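PDB 2D5W: peptide ABC transporter, peptide-binding protein from Thermus thermophilus, which binds oligopeptides, here a pentapeptide, and probably delivers them to an ABC transporter for uptake across the membrane. Local coordinates for residues D84-P89 with A134-L139; A201-A206 with F213-W218; R404-Y409 with A435-N440. One frame throughout, in Å; residues are numbered along the deposited sequence.

In the fold
The three contacts follow one another along the chain, and each involves a different sheet of this peptide-binding protein. Contact 1 pairs strands 78-86 and 136-141 of an antiparallel four-stranded sheet. Contact 2 sets the end of helix 199-203 against strand 213-219, an outermost strand of a mixed five-stranded sheet, its centre about 28 Å from that of contact 1. Contact 3 closes a beta-alpha-beta unit of strand 401-410, helix 416-431 and strand 435-438 in the third, mixed sheet; its centre is about 40 Å from that of contact 2 and 52 Å from that of contact 1, across the centre of the chain. None touches another; they sample three separate sheets of the fold.

Contact 1. Residues D84-P89 with A134-L139; sequences DITIRP and ARNFTL
Phe137 carries its ring between its own backbone N and carbonyl carbon (chi1 67°), a crowded position that lays it alongside Ile85 of the neighbouring strand. Ile85 CB sits over one ring face, 3.9 Å from the ring centroid, in a CH-pi contact displaced toward the rim. CG2 of Ile85 adds a close approach to CE1 of Phe137 at 3.5 Å, while Ile87 CG1 meets the ring at its edge. Replacing Phe137 by an alanine would probably open a gap over Ile85 and beside Ile87 and lose the CH-pi contact. Beyond the ring, Ile85 CD1 reaches Leu139 CD1.

On the other face two polar pairs form, the partners of each lying side by side. Thr138 OG1 donates to Asp84 OD2 at 2.7 Å, arriving from above the carboxylate plane, and Asp84 OD1 makes a salt bridge with Arg70. Thr86 OG1 gives a short bond of 2.6 Å to Asn136 OD1, whose ND2 is held by Asp133.

Between the faces, Ile85 and Phe137 form a hydrogen-bonded antiparallel pair, Ile85 N to Phe137 O at 2.9 Å and Phe137 N to Ile85 O at 3.1 Å, both nearly straight. Ile87 N to Arg135 O, 2.7 Å, prolongs the pairing past the strand end. There the extended Arg135 chain passes Pro89, and a water accepts from Arg135 NE and can donate to Arg88 O. The whole is an amphipathic antiparallel sheet: strands 78-86 and 136-141 are its inner pair of four, with Phe137 and Leu139 packed on helix 101-112 and polar pairs on the other face.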
loop_
_atom_site.group_PDB
_atom_site.type_symbol
_atom_site.label_atom_id
_atom_site.label_comp_id
_atom_site.label_asym_id
_atom_site.label_seq_id
_atom_site.Cartn_x
_atom_site.Cartn_y
_atom_site.Cartn_z
ATOM N N ASP A 84 -0.782 24.611 10.210
ATOM C CA ASP A 84 -1.912 24.836 11.113
ATOM C C ASP A 84 -3.204 24.237 10.581
ATOM O O ASP A 84 -3.667 24.594 9.496
ATOM C CB ASP A 84 -2.150 26.333 11.326
ATOM C CG ASP A 84 -0.992 27.030 12.009
ATOM O OD1 ASP A 84 -0.965 28.279 11.959
ATOM O OD2 ASP A 84 -0.125 26.354 12.598
ATOM N N ILE A 85 -3.796 23.347 11.367
ATOM C CA ILE A 85 -5.046 22.700 10.997
ATOM C C ILE A 85 -6.117 23.014 12.031
ATOM O O ILE A 85 -5.854 22.983 13.233
ATOM C CB ILE A 85 -4.868 21.169 10.916
ATOM C CG1 ILE A 85 -3.843 20.835 9.831
ATOM C CG2 ILE A 85 -6.213 20.492 10.645
ATOM C CD1 ILE A 85 -3.541 19.361 9.689
ATOM N N THR A 86 -7.315 23.338 11.553
ATOM C CA THR A 86 -8.442 23.619 12.432
ATOM C C THR A 86 -9.494 22.546 12.173
ATOM O O THR A 86 -9.967 22.388 11.048
ATOM C CB THR A 86 -9.065 25.005 12.146
ATOM O OG1 THR A 86 -8.076 26.026 12.321
ATOM C CG2 THR A 86 -10.226 25.271 13.094
ATOM N N ILE A 87 -9.845 21.799 13.213
ATOM C CA ILE A 87 -10.851 20.749 13.091
ATOM C C ILE A 87 -12.232 21.402 13.044
ATOM O O ILE A 87 -12.520 22.293 13.840
ATOM C CB ILE A 87 -10.795 19.785 14.301
ATOM C CG1 ILE A 87 -9.397 19.167 14.417
ATOM C CG2 ILE A 87 -11.859 18.700 14.151
ATOM C CD1 ILE A 87 -9.206 18.301 15.651
ATOM N N ARG A 88 -13.079 20.977 12.109
ATOM C CA ARG A 88 -14.428 21.532 12.004
ATOM C C ARG A 88 -15.169 21.359 13.324
ATOM O O ARG A 88 -14.997 20.359 14.016
ATOM C CB ARG A 88 -15.226 20.823 10.907
ATOM C CG ARG A 88 -14.810 21.154 9.489
ATOM C CD ARG A 88 -15.651 20.379 8.482
ATOM N NE ARG A 88 -17.082 20.611 8.672
ATOM C CZ ARG A 88 -17.918 20.965 7.701
ATOM N NH1 ARG A 88 -19.202 21.155 7.967
ATOM N NH2 ARG A 88 -17.468 21.139 6.465
ATOM N N PRO A 89 -16.021 22.330 13.682
ATOM C CA PRO A 89 -16.778 22.251 14.933
ATOM C C PRO A 89 -17.756 21.082 14.974
ATOM O O PRO A 89 -18.148 20.629 16.049
ATOM C CB PRO A 89 -17.490 23.600 14.986
ATOM C CG PRO A 89 -17.695 23.931 13.539
ATOM C CD PRO A 89 -16.360 23.554 12.935
ATOM N N ALA A 134 -8.859 22.887 21.760
ATOM C CA ALA A 134 -9.579 21.667 21.415
ATOM C C ALA A 134 -9.724 21.380 19.925
ATOM O O ALA A 134 -9.931 20.228 19.534
ATOM C CB ALA A 134 -10.954 21.672 22.075
ATOM N N ARG A 135 -9.612 22.401 19.083
ATOM C CA ARG A 135 -9.762 22.173 17.652
ATOM C C ARG A 135 -8.676 22.760 16.762
ATOM O O ARG A 135 -8.759 22.679 15.539
ATOM C CB ARG A 135 -11.149 22.638 17.201
ATOM C CG ARG A 135 -12.242 21.773 17.821
ATOM C CD ARG A 135 -13.647 22.130 17.384
ATOM N NE ARG A 135 -14.592 21.126 17.874
ATOM C CZ ARG A 135 -14.873 20.914 19.157
ATOM N NH1 ARG A 135 -15.739 19.967 19.495
ATOM N NH2 ARG A 135 -14.311 21.654 20.102
ATOM N N ASN A 136 -7.647 23.333 17.371
ATOM C CA ASN A 136 -6.542 23.904 16.613
ATOM C C ASN A 136 -5.232 23.235 16.983
ATOM O O ASN A 136 -4.879 23.152 18.163
ATOM C CB ASN A 136 -6.424 25.408 16.877
ATOM C CG ASN A 136 -7.412 26.223 16.076
ATOM O OD1 ASN A 136 -7.331 26.283 14.850
ATOM N ND2 ASN A 136 -8.351 26.862 16.764
ATOM N N PHE A 137 -4.525 22.731 15.974
ATOM C CA PHE A 137 -3.224 22.118 16.196
ATOM C C PHE A 137 -2.288 22.435 15.040
ATOM O O PHE A 137 -2.724 22.864 13.968
ATOM C CB PHE A 137 -3.326 20.597 16.403
ATOM C CG PHE A 137 -3.776 19.826 15.188
ATOM C CD1 PHE A 137 -5.125 19.741 14.850
ATOM C CD2 PHE A 137 -2.849 19.132 14.417
ATOM C CE1 PHE A 137 -5.539 18.970 13.765
ATOM C CE2 PHE A 137 -3.251 18.362 13.331
ATOM C CZ PHE A 137 -4.597 18.278 13.006
ATOM N N THR A 138 -1.000 22.228 15.275
ATOM C CA THR A 138 0.012 22.500 14.269
ATOM C C THR A 138 0.930 21.302 14.112
ATOM O O THR A 138 1.452 20.777 15.095
ATOM C CB THR A 138 0.870 23.720 14.665
ATOM O OG1 THR A 138 0.025 24.866 14.816
ATOM C CG2 THR A 138 1.922 24.010 13.607
ATOM N N LEU A 139 1.104 20.856 12.874
ATOM C CA LEU A 139 2.004 19.747 12.599
ATOM C C LEU A 139 3.352 20.388 12.280
ATOM O O LEU A 139 3.422 21.362 11.524
ATOM C CB LEU A 139 1.503 18.924 11.411
ATOM C CG LEU A 139 0.183 18.182 11.646
ATOM C CD1 LEU A 139 -0.258 17.504 10.361
ATOM C CD2 LEU A 139 0.350 17.158 12.761
HETATM O O HOH W 1 -4.624 25.662 13.729
HETATM O O HOH W 2 -14.967 18.852 16.578
#

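Contact 2. Residues A201-A206 with F213-W218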
loop_
_atom_site.group_PDB
_atom_site.type_symbol
_atom_site.label_atom_id
_atom_site.label_comp_id
_atom_site.label_asym_id
_atom_site.label_seq_id
_atom_site.Cartn_x
_atom_site.Cartn_y
_atom_site.Cartn_z
ATOM N N ALA A 201 -14.247 -8.493 17.976
ATOM C CA ALA A 201 -14.145 -7.272 18.768
ATOM C C ALA A 201 -14.944 -6.147 18.120
ATOM O O ALA A 201 -15.713 -5.450 18.785
ATOM C CB ALA A 201 -12.684 -6.855 18.912
ATOM N N LEU A 202 -14.765 -5.978 16.816
ATOM C CA LEU A 202 -15.459 -4.929 16.086
ATOM C C LEU A 202 -16.966 -5.149 16.051
ATOM O O LEU A 202 -17.737 -4.197 16.170
ATOM C CB LEU A 202 -14.903 -4.819 14.664
ATOM C CG LEU A 202 -13.460 -4.303 14.611
ATOM C CD1 LEU A 202 -12.903 -4.470 13.208
ATOM C CD2 LEU A 202 -13.412 -2.846 15.058
ATOM N N ASN A 203 -17.393 -6.399 15.896
ATOM C CA ASN A 203 -18.819 -6.692 15.857
ATOM C C ASN A 203 -19.474 -6.412 17.204
ATOM O O ASN A 203 -20.675 -6.160 17.272
ATOM C CB ASN A 203 -19.064 -8.144 15.441
ATOM C CG ASN A 203 -18.786 -8.377 13.968
ATOM O OD1 ASN A 203 -18.830 -7.441 13.160
ATOM N ND2 ASN A 203 -18.522 -9.628 13.603
ATOM N N ARG A 204 -18.678 -6.443 18.270
ATOM C CA ARG A 204 -19.173 -6.170 19.615
ATOM C C ARG A 204 -19.039 -4.682 19.960
ATOM O O ARG A 204 -19.230 -4.286 21.108
ATOM C CB ARG A 204 -18.423 -7.037 20.633
ATOM C CG ARG A 204 -18.876 -8.502 20.642
ATOM C CD ARG A 204 -17.753 -9.459 21.038
ATOM N NE ARG A 204 -17.242 -9.259 22.393
ATOM C CZ ARG A 204 -17.866 -9.643 23.503
ATOM N NH1 ARG A 204 -17.308 -9.415 24.686
ATOM N NH2 ARG A 204 -19.040 -10.256 23.436
ATOM N N GLY A 205 -18.696 -3.869 18.961
ATOM C CA GLY A 205 -18.586 -2.429 19.156
ATOM C C GLY A 205 -17.292 -1.870 19.713
ATOM O O GLY A 205 -17.297 -0.810 20.342
ATOM N N ALA A 206 -16.176 -2.540 19.454
ATOM C CA ALA A 206 -14.885 -2.093 19.973
ATOM C C ALA A 206 -14.416 -0.735 19.463
ATOM O O ALA A 206 -13.672 -0.041 20.153
ATOM C CB ALA A 206 -13.818 -3.143 19.678
ATOM N N PHE A 213 -19.506 6.559 6.802
ATOM C CA PHE A 213 -20.142 5.293 7.165
ATOM C C PHE A 213 -19.518 4.737 8.438
ATOM O O PHE A 213 -18.402 5.109 8.819
ATOM C CB PHE A 213 -19.998 4.275 6.023
ATOM C CG PHE A 213 -20.703 4.690 4.762
ATOM C CD1 PHE A 213 -22.054 4.387 4.561
ATOM C CD2 PHE A 213 -20.046 5.467 3.817
ATOM C CE1 PHE A 213 -22.734 4.867 3.434
ATOM C CE2 PHE A 213 -20.720 5.947 2.690
ATOM C CZ PHE A 213 -22.065 5.648 2.503
ATOM N N LYS A 214 -20.264 3.867 9.111
ATOM C CA LYS A 214 -19.800 3.218 10.329
ATOM C C LYS A 214 -20.013 1.724 10.136
ATOM O O LYS A 214 -20.835 1.305 9.318
ATOM C CB LYS A 214 -20.575 3.726 11.549
ATOM C CG LYS A 214 -22.084 3.562 11.473
ATOM C CD LYS A 214 -22.749 4.132 12.723
ATOM C CE LYS A 214 -24.263 4.029 12.654
ATOM N NZ LYS A 214 -24.885 4.478 13.931
ATOM N N LEU A 215 -19.274 0.912 10.877
ATOM C CA LEU A 215 -19.408 -0.524 10.726
ATOM C C LEU A 215 -20.732 -1.057 11.249
ATOM O O LEU A 215 -21.229 -0.610 12.282
ATOM C CB LEU A 215 -18.266 -1.239 11.452
ATOM C CG LEU A 215 -18.251 -2.766 11.319
ATOM C CD1 LEU A 215 -17.829 -3.148 9.911
ATOM C CD2 LEU A 215 -17.295 -3.371 12.343
ATOM N N LYS A 216 -21.311 -1.996 10.506
ATOM C CA LYS A 216 -22.533 -2.669 10.932
ATOM C C LYS A 216 -22.050 -4.045 11.401
ATOM O O LYS A 216 -22.224 -4.409 12.561
ATOM C CB LYS A 216 -23.525 -2.814 9.775
ATOM C CG LYS A 216 -24.782 -3.600 10.129
ATOM C CD LYS A 216 -25.559 -2.939 11.252
ATOM C CE LYS A 216 -26.823 -3.720 11.572
ATOM N NZ LYS A 216 -27.702 -3.845 10.375
ATOM N N ARG A 217 -21.425 -4.800 10.500
ATOM C CA ARG A 217 -20.894 -6.112 10.858
ATOM C C ARG A 217 -19.838 -6.603 9.878
ATOM O O ARG A 217 -19.864 -6.269 8.689
ATOM C CB ARG A 217 -22.017 -7.151 10.936
ATOM C CG ARG A 217 -22.684 -7.449 9.606
ATOM C CD ARG A 217 -23.701 -8.576 9.735
ATOM N NE ARG A 217 -24.843 -8.209 10.565
ATOM C CZ ARG A 217 -25.782 -7.337 10.210
ATOM N NH1 ARG A 217 -26.784 -7.069 11.036
ATOM N NH2 ARG A 217 -25.725 -6.738 9.028
ATOM N N TRP A 218 -18.906 -7.396 10.395
ATOM C CA TRP A 218 -17.859 -7.999 9.583
ATOM C C TRP A 218 -18.102 -9.508 9.647
ATOM O O TRP A 218 -18.063 -10.106 10.722
ATOM C CB TRP A 218 -16.476 -7.671 10.151
ATOM C CG TRP A 218 -15.294 -8.186 9.349
ATOM C CD1 TRP A 218 -15.321 -8.938 8.203
ATOM C CD2 TRP A 218 -13.915 -7.971 9.653
ATOM N NE1 TRP A 218 -14.036 -9.199 7.776
ATOM C CE2 TRP A 218 -13.155 -8.617 8.649
ATOM C CE3 TRP A 218 -13.244 -7.292 10.681
ATOM C CZ2 TRP A 218 -11.757 -8.605 8.644
ATOM C CZ3 TRP A 218 -11.855 -7.280 10.677
ATOM C CH2 TRP A 218 -11.126 -7.934 9.664
HETATM O O HOH W 3 -22.225 -5.981 14.807
#
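Asn203 grips the backbone of Trp218 with both ends of its amide. Trp218 N donates to Asn203 OD1 at 2.8 Å, in the carbonyl plane and on a lone pair, while Asn203 ND2 returns a nearly straight bond (175°) to Trp218 O at 3.0 Å. Trp218 O lies almost exactly in the Asn203 amide plane, so the two bonds together fix the amide's rotation. A water joins the backbones nearby, donating to Asn203 O and, at 2.7 Å, to Lys216 O.

Inward from this polar edge, Leu202 does the packing. Its CB meets Leu215 CD2 at 3.6 Å, and its CD1 comes to the edge of the indole, 3.8 Å from Trp218 CE3. Trp218 CG stands anti to the backbone N (chi1 -177°), which sets the edge of the indole against Leu202 CD1; its NE1 bonds to Glu15. The helix ends here in a Schellman motif, with Gly205 at positive phi. Lys216 and Arg217 form a classic beta bulge opposite Glu225, which also pairs with the Arg217 guanidinium.

An amide that both accepts and donates matches one residue's N-H and C=O, much as a partner strand would, so the helix end is tied to an outermost strand of the sheet without any charge.

Contact 3. Residues R404-Y409 with A435-N440; sequences RFEIEY and AVKINN
Glu408 and Asn439 make a side-chain bond across the strands that strikes the carboxylate well out of its plane: Asn439 ND2 donates to Glu408 OE1 at 2.8 Å from a position 50° above that plane. The donor is better aligned, since OE1 lies close to the plane of the Asn439 amide, and the two flat groups are turned 39° apart. Both chains leave the backbone with CG anti to N (chi1 -176° for Glu408), which brings their ends together on the face of Glu406 and Lys437, Asn439 lying just past the strand end. The other carboxylate oxygen, Glu408 OE2, accepts from the backbone N of Thr461, so both oxygens are engaged and the group is probably held in one orientation.

The same face carries Glu406 and Lys437, which cross obliquely. Here the aliphatic part of the lysine does the touching, its CD 3.5 Å from Glu406 OE2, while NZ stays 5.9 Å from that oxygen; any attraction between the charges is therefore probably diffuse. Glu406 OE1 has a weak, long salt bridge to Arg404.

On the reverse face, Tyr409 CB presses against Val436 CG1 at 3.3 Å, and the same methyl lies at the edge of the phenol ring. Ile438 CD1 approaches Tyr409 CB more loosely, at 4.3 Å. Tyr409 also packs on Phe425 of helix 416-431, and its hydroxyl bonds to Glu465.

The backbones run parallel. Ala435 N bonds to Phe405 O, Ile407 uses its N and O to reach Ala435 and Lys437, and Tyr409 N and O in turn meet Lys437 O and Asn439 N at 2.9 and 3.0 Å. Parallel neighbours joined through helix 416-431, which covers the Tyr409 and Val436 face, form a beta-alpha-beta crossover.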
loop_
_atom_site.group_PDB
_atom_site.type_symbol
_atom_site.label_atom_id
_atom_site.label_comp_id
_atom_site.label_asym_id
_atom_site.label_seq_id
_atom_site.Cartn_x
_atom_site.Cartn_y
_atom_site.Cartn_z
ATOM N N ARG A 404 20.775 -27.194 -3.720
ATOM C CA ARG A 404 20.085 -27.233 -5.004
ATOM C C ARG A 404 19.358 -25.914 -5.221
ATOM O O ARG A 404 18.839 -25.321 -4.274
ATOM C CB ARG A 404 19.065 -28.370 -5.026
ATOM C CG ARG A 404 19.672 -29.750 -4.930
ATOM C CD ARG A 404 18.602 -30.828 -4.907
ATOM N NE ARG A 404 17.724 -30.780 -6.073
ATOM C CZ ARG A 404 16.535 -30.188 -6.096
ATOM N NH1 ARG A 404 15.810 -30.199 -7.206
ATOM N NH2 ARG A 404 16.061 -29.594 -5.009
ATOM N N PHE A 405 19.306 -25.460 -6.468
ATOM C CA PHE A 405 18.633 -24.206 -6.753
ATOM C C PHE A 405 17.127 -24.377 -6.915
ATOM O O PHE A 405 16.588 -24.334 -8.024
ATOM C CB PHE A 405 19.236 -23.532 -7.991
ATOM C CG PHE A 405 19.135 -22.026 -7.968
ATOM C CD1 PHE A 405 20.253 -21.241 -8.231
ATOM C CD2 PHE A 405 17.930 -21.393 -7.671
ATOM C CE1 PHE A 405 20.176 -19.847 -8.195
ATOM C CE2 PHE A 405 17.843 -19.999 -7.632
ATOM C CZ PHE A 405 18.969 -19.228 -7.895
ATOM N N GLU A 406 16.470 -24.611 -5.785
ATOM C CA GLU A 406 15.018 -24.714 -5.722
ATOM C C GLU A 406 14.685 -23.498 -4.873
ATOM O O GLU A 406 15.083 -23.417 -3.708
ATOM C CB GLU A 406 14.570 -25.986 -5.009
ATOM C CG GLU A 406 13.060 -26.084 -4.859
ATOM C CD GLU A 406 12.623 -27.311 -4.088
ATOM O OE1 GLU A 406 12.918 -28.436 -4.542
ATOM O OE2 GLU A 406 11.986 -27.148 -3.027
ATOM N N ILE A 407 13.971 -22.548 -5.462
ATOM C CA ILE A 407 13.647 -21.312 -4.773
ATOM C C ILE A 407 12.157 -21.175 -4.488
ATOM O O ILE A 407 11.319 -21.506 -5.326
ATOM C CB ILE A 407 14.158 -20.111 -5.618
ATOM C CG1 ILE A 407 14.016 -18.804 -4.842
ATOM C CG2 ILE A 407 13.414 -20.052 -6.949
ATOM C CD1 ILE A 407 14.711 -17.634 -5.508
ATOM N N GLU A 408 11.831 -20.700 -3.290
ATOM C CA GLU A 408 10.442 -20.504 -2.905
ATOM C C GLU A 408 9.878 -19.344 -3.722
ATOM O O GLU A 408 10.571 -18.357 -3.962
ATOM C CB GLU A 408 10.343 -20.182 -1.410
ATOM C CG GLU A 408 8.908 -20.057 -0.911
ATOM C CD GLU A 408 8.812 -19.651 0.549
ATOM O OE1 GLU A 408 8.229 -20.419 1.341
ATOM O OE2 GLU A 408 9.305 -18.561 0.907
ATOM N N TYR A 409 8.627 -19.469 -4.153
ATOM C CA TYR A 409 7.972 -18.424 -4.942
ATOM C C TYR A 409 6.580 -18.242 -4.349
ATOM O O TYR A 409 5.681 -19.068 -4.544
ATOM C CB TYR A 409 7.908 -18.859 -6.410
ATOM C CG TYR A 409 7.551 -17.798 -7.439
ATOM C CD1 TYR A 409 7.780 -18.043 -8.791
ATOM C CD2 TYR A 409 6.946 -16.589 -7.084
ATOM C CE1 TYR A 409 7.422 -17.124 -9.767
ATOM C CE2 TYR A 409 6.576 -15.654 -8.066
ATOM C CZ TYR A 409 6.820 -15.935 -9.406
ATOM O OH TYR A 409 6.464 -15.054 -10.405
ATOM N N ALA A 435 14.564 -24.482 -10.107
ATOM C CA ALA A 435 13.274 -25.076 -9.783
ATOM C C ALA A 435 12.528 -24.097 -8.893
ATOM O O ALA A 435 13.134 -23.402 -8.076
ATOM C CB ALA A 435 13.466 -26.406 -9.060
ATOM N N VAL A 436 11.214 -24.045 -9.062
ATOM C CA VAL A 436 10.376 -23.147 -8.286
ATOM C C VAL A 436 9.431 -23.919 -7.379
ATOM O O VAL A 436 8.728 -24.827 -7.827
ATOM C CB VAL A 436 9.538 -22.244 -9.217
ATOM C CG1 VAL A 436 8.514 -21.461 -8.413
ATOM C CG2 VAL A 436 10.452 -21.294 -9.971
ATOM N N LYS A 437 9.431 -23.570 -6.097
ATOM C CA LYS A 437 8.534 -24.210 -5.150
ATOM C C LYS A 437 7.453 -23.190 -4.835
ATOM O O LYS A 437 7.690 -22.205 -4.134
ATOM C CB LYS A 437 9.267 -24.605 -3.867
ATOM C CG LYS A 437 8.367 -25.310 -2.860
ATOM C CD LYS A 437 9.132 -25.736 -1.618
ATOM C CE LYS A 437 8.228 -26.470 -0.638
ATOM N NZ LYS A 437 7.085 -25.628 -0.190
ATOM N N ILE A 438 6.268 -23.423 -5.382
ATOM C CA ILE A 438 5.138 -22.531 -5.181
ATOM C C ILE A 438 4.635 -22.605 -3.747
ATOM O O ILE A 438 4.448 -23.691 -3.201
ATOM C CB ILE A 438 3.972 -22.903 -6.126
ATOM C CG1 ILE A 438 4.457 -22.920 -7.577
ATOM C CG2 ILE A 438 2.822 -21.921 -5.950
ATOM C CD1 ILE A 438 4.966 -21.587 -8.078
ATOM N N ASN A 439 4.425 -21.450 -3.131
ATOM C CA ASN A 439 3.916 -21.403 -1.767
ATOM C C ASN A 439 3.044 -20.165 -1.636
ATOM O O ASN A 439 3.483 -19.122 -1.156
ATOM C CB ASN A 439 5.069 -21.361 -0.762
ATOM C CG ASN A 439 4.582 -21.326 0.667
ATOM O OD1 ASN A 439 3.458 -21.740 0.957
ATOM N ND2 ASN A 439 5.424 -20.842 1.572
ATOM N N ASN A 440 1.797 -20.294 -2.076
ATOM C CA ASN A 440 0.859 -19.184 -2.058
ATOM C C ASN A 440 -0.133 -19.242 -0.907
ATOM O O ASN A 440 -0.424 -20.310 -0.367
ATOM C CB ASN A 440 0.087 -19.136 -3.378
ATOM C CG ASN A 440 0.997 -19.060 -4.590
ATOM O OD1 ASN A 440 2.141 -18.604 -4.506
ATOM N ND2 ASN A 440 0.484 -19.492 -5.734
#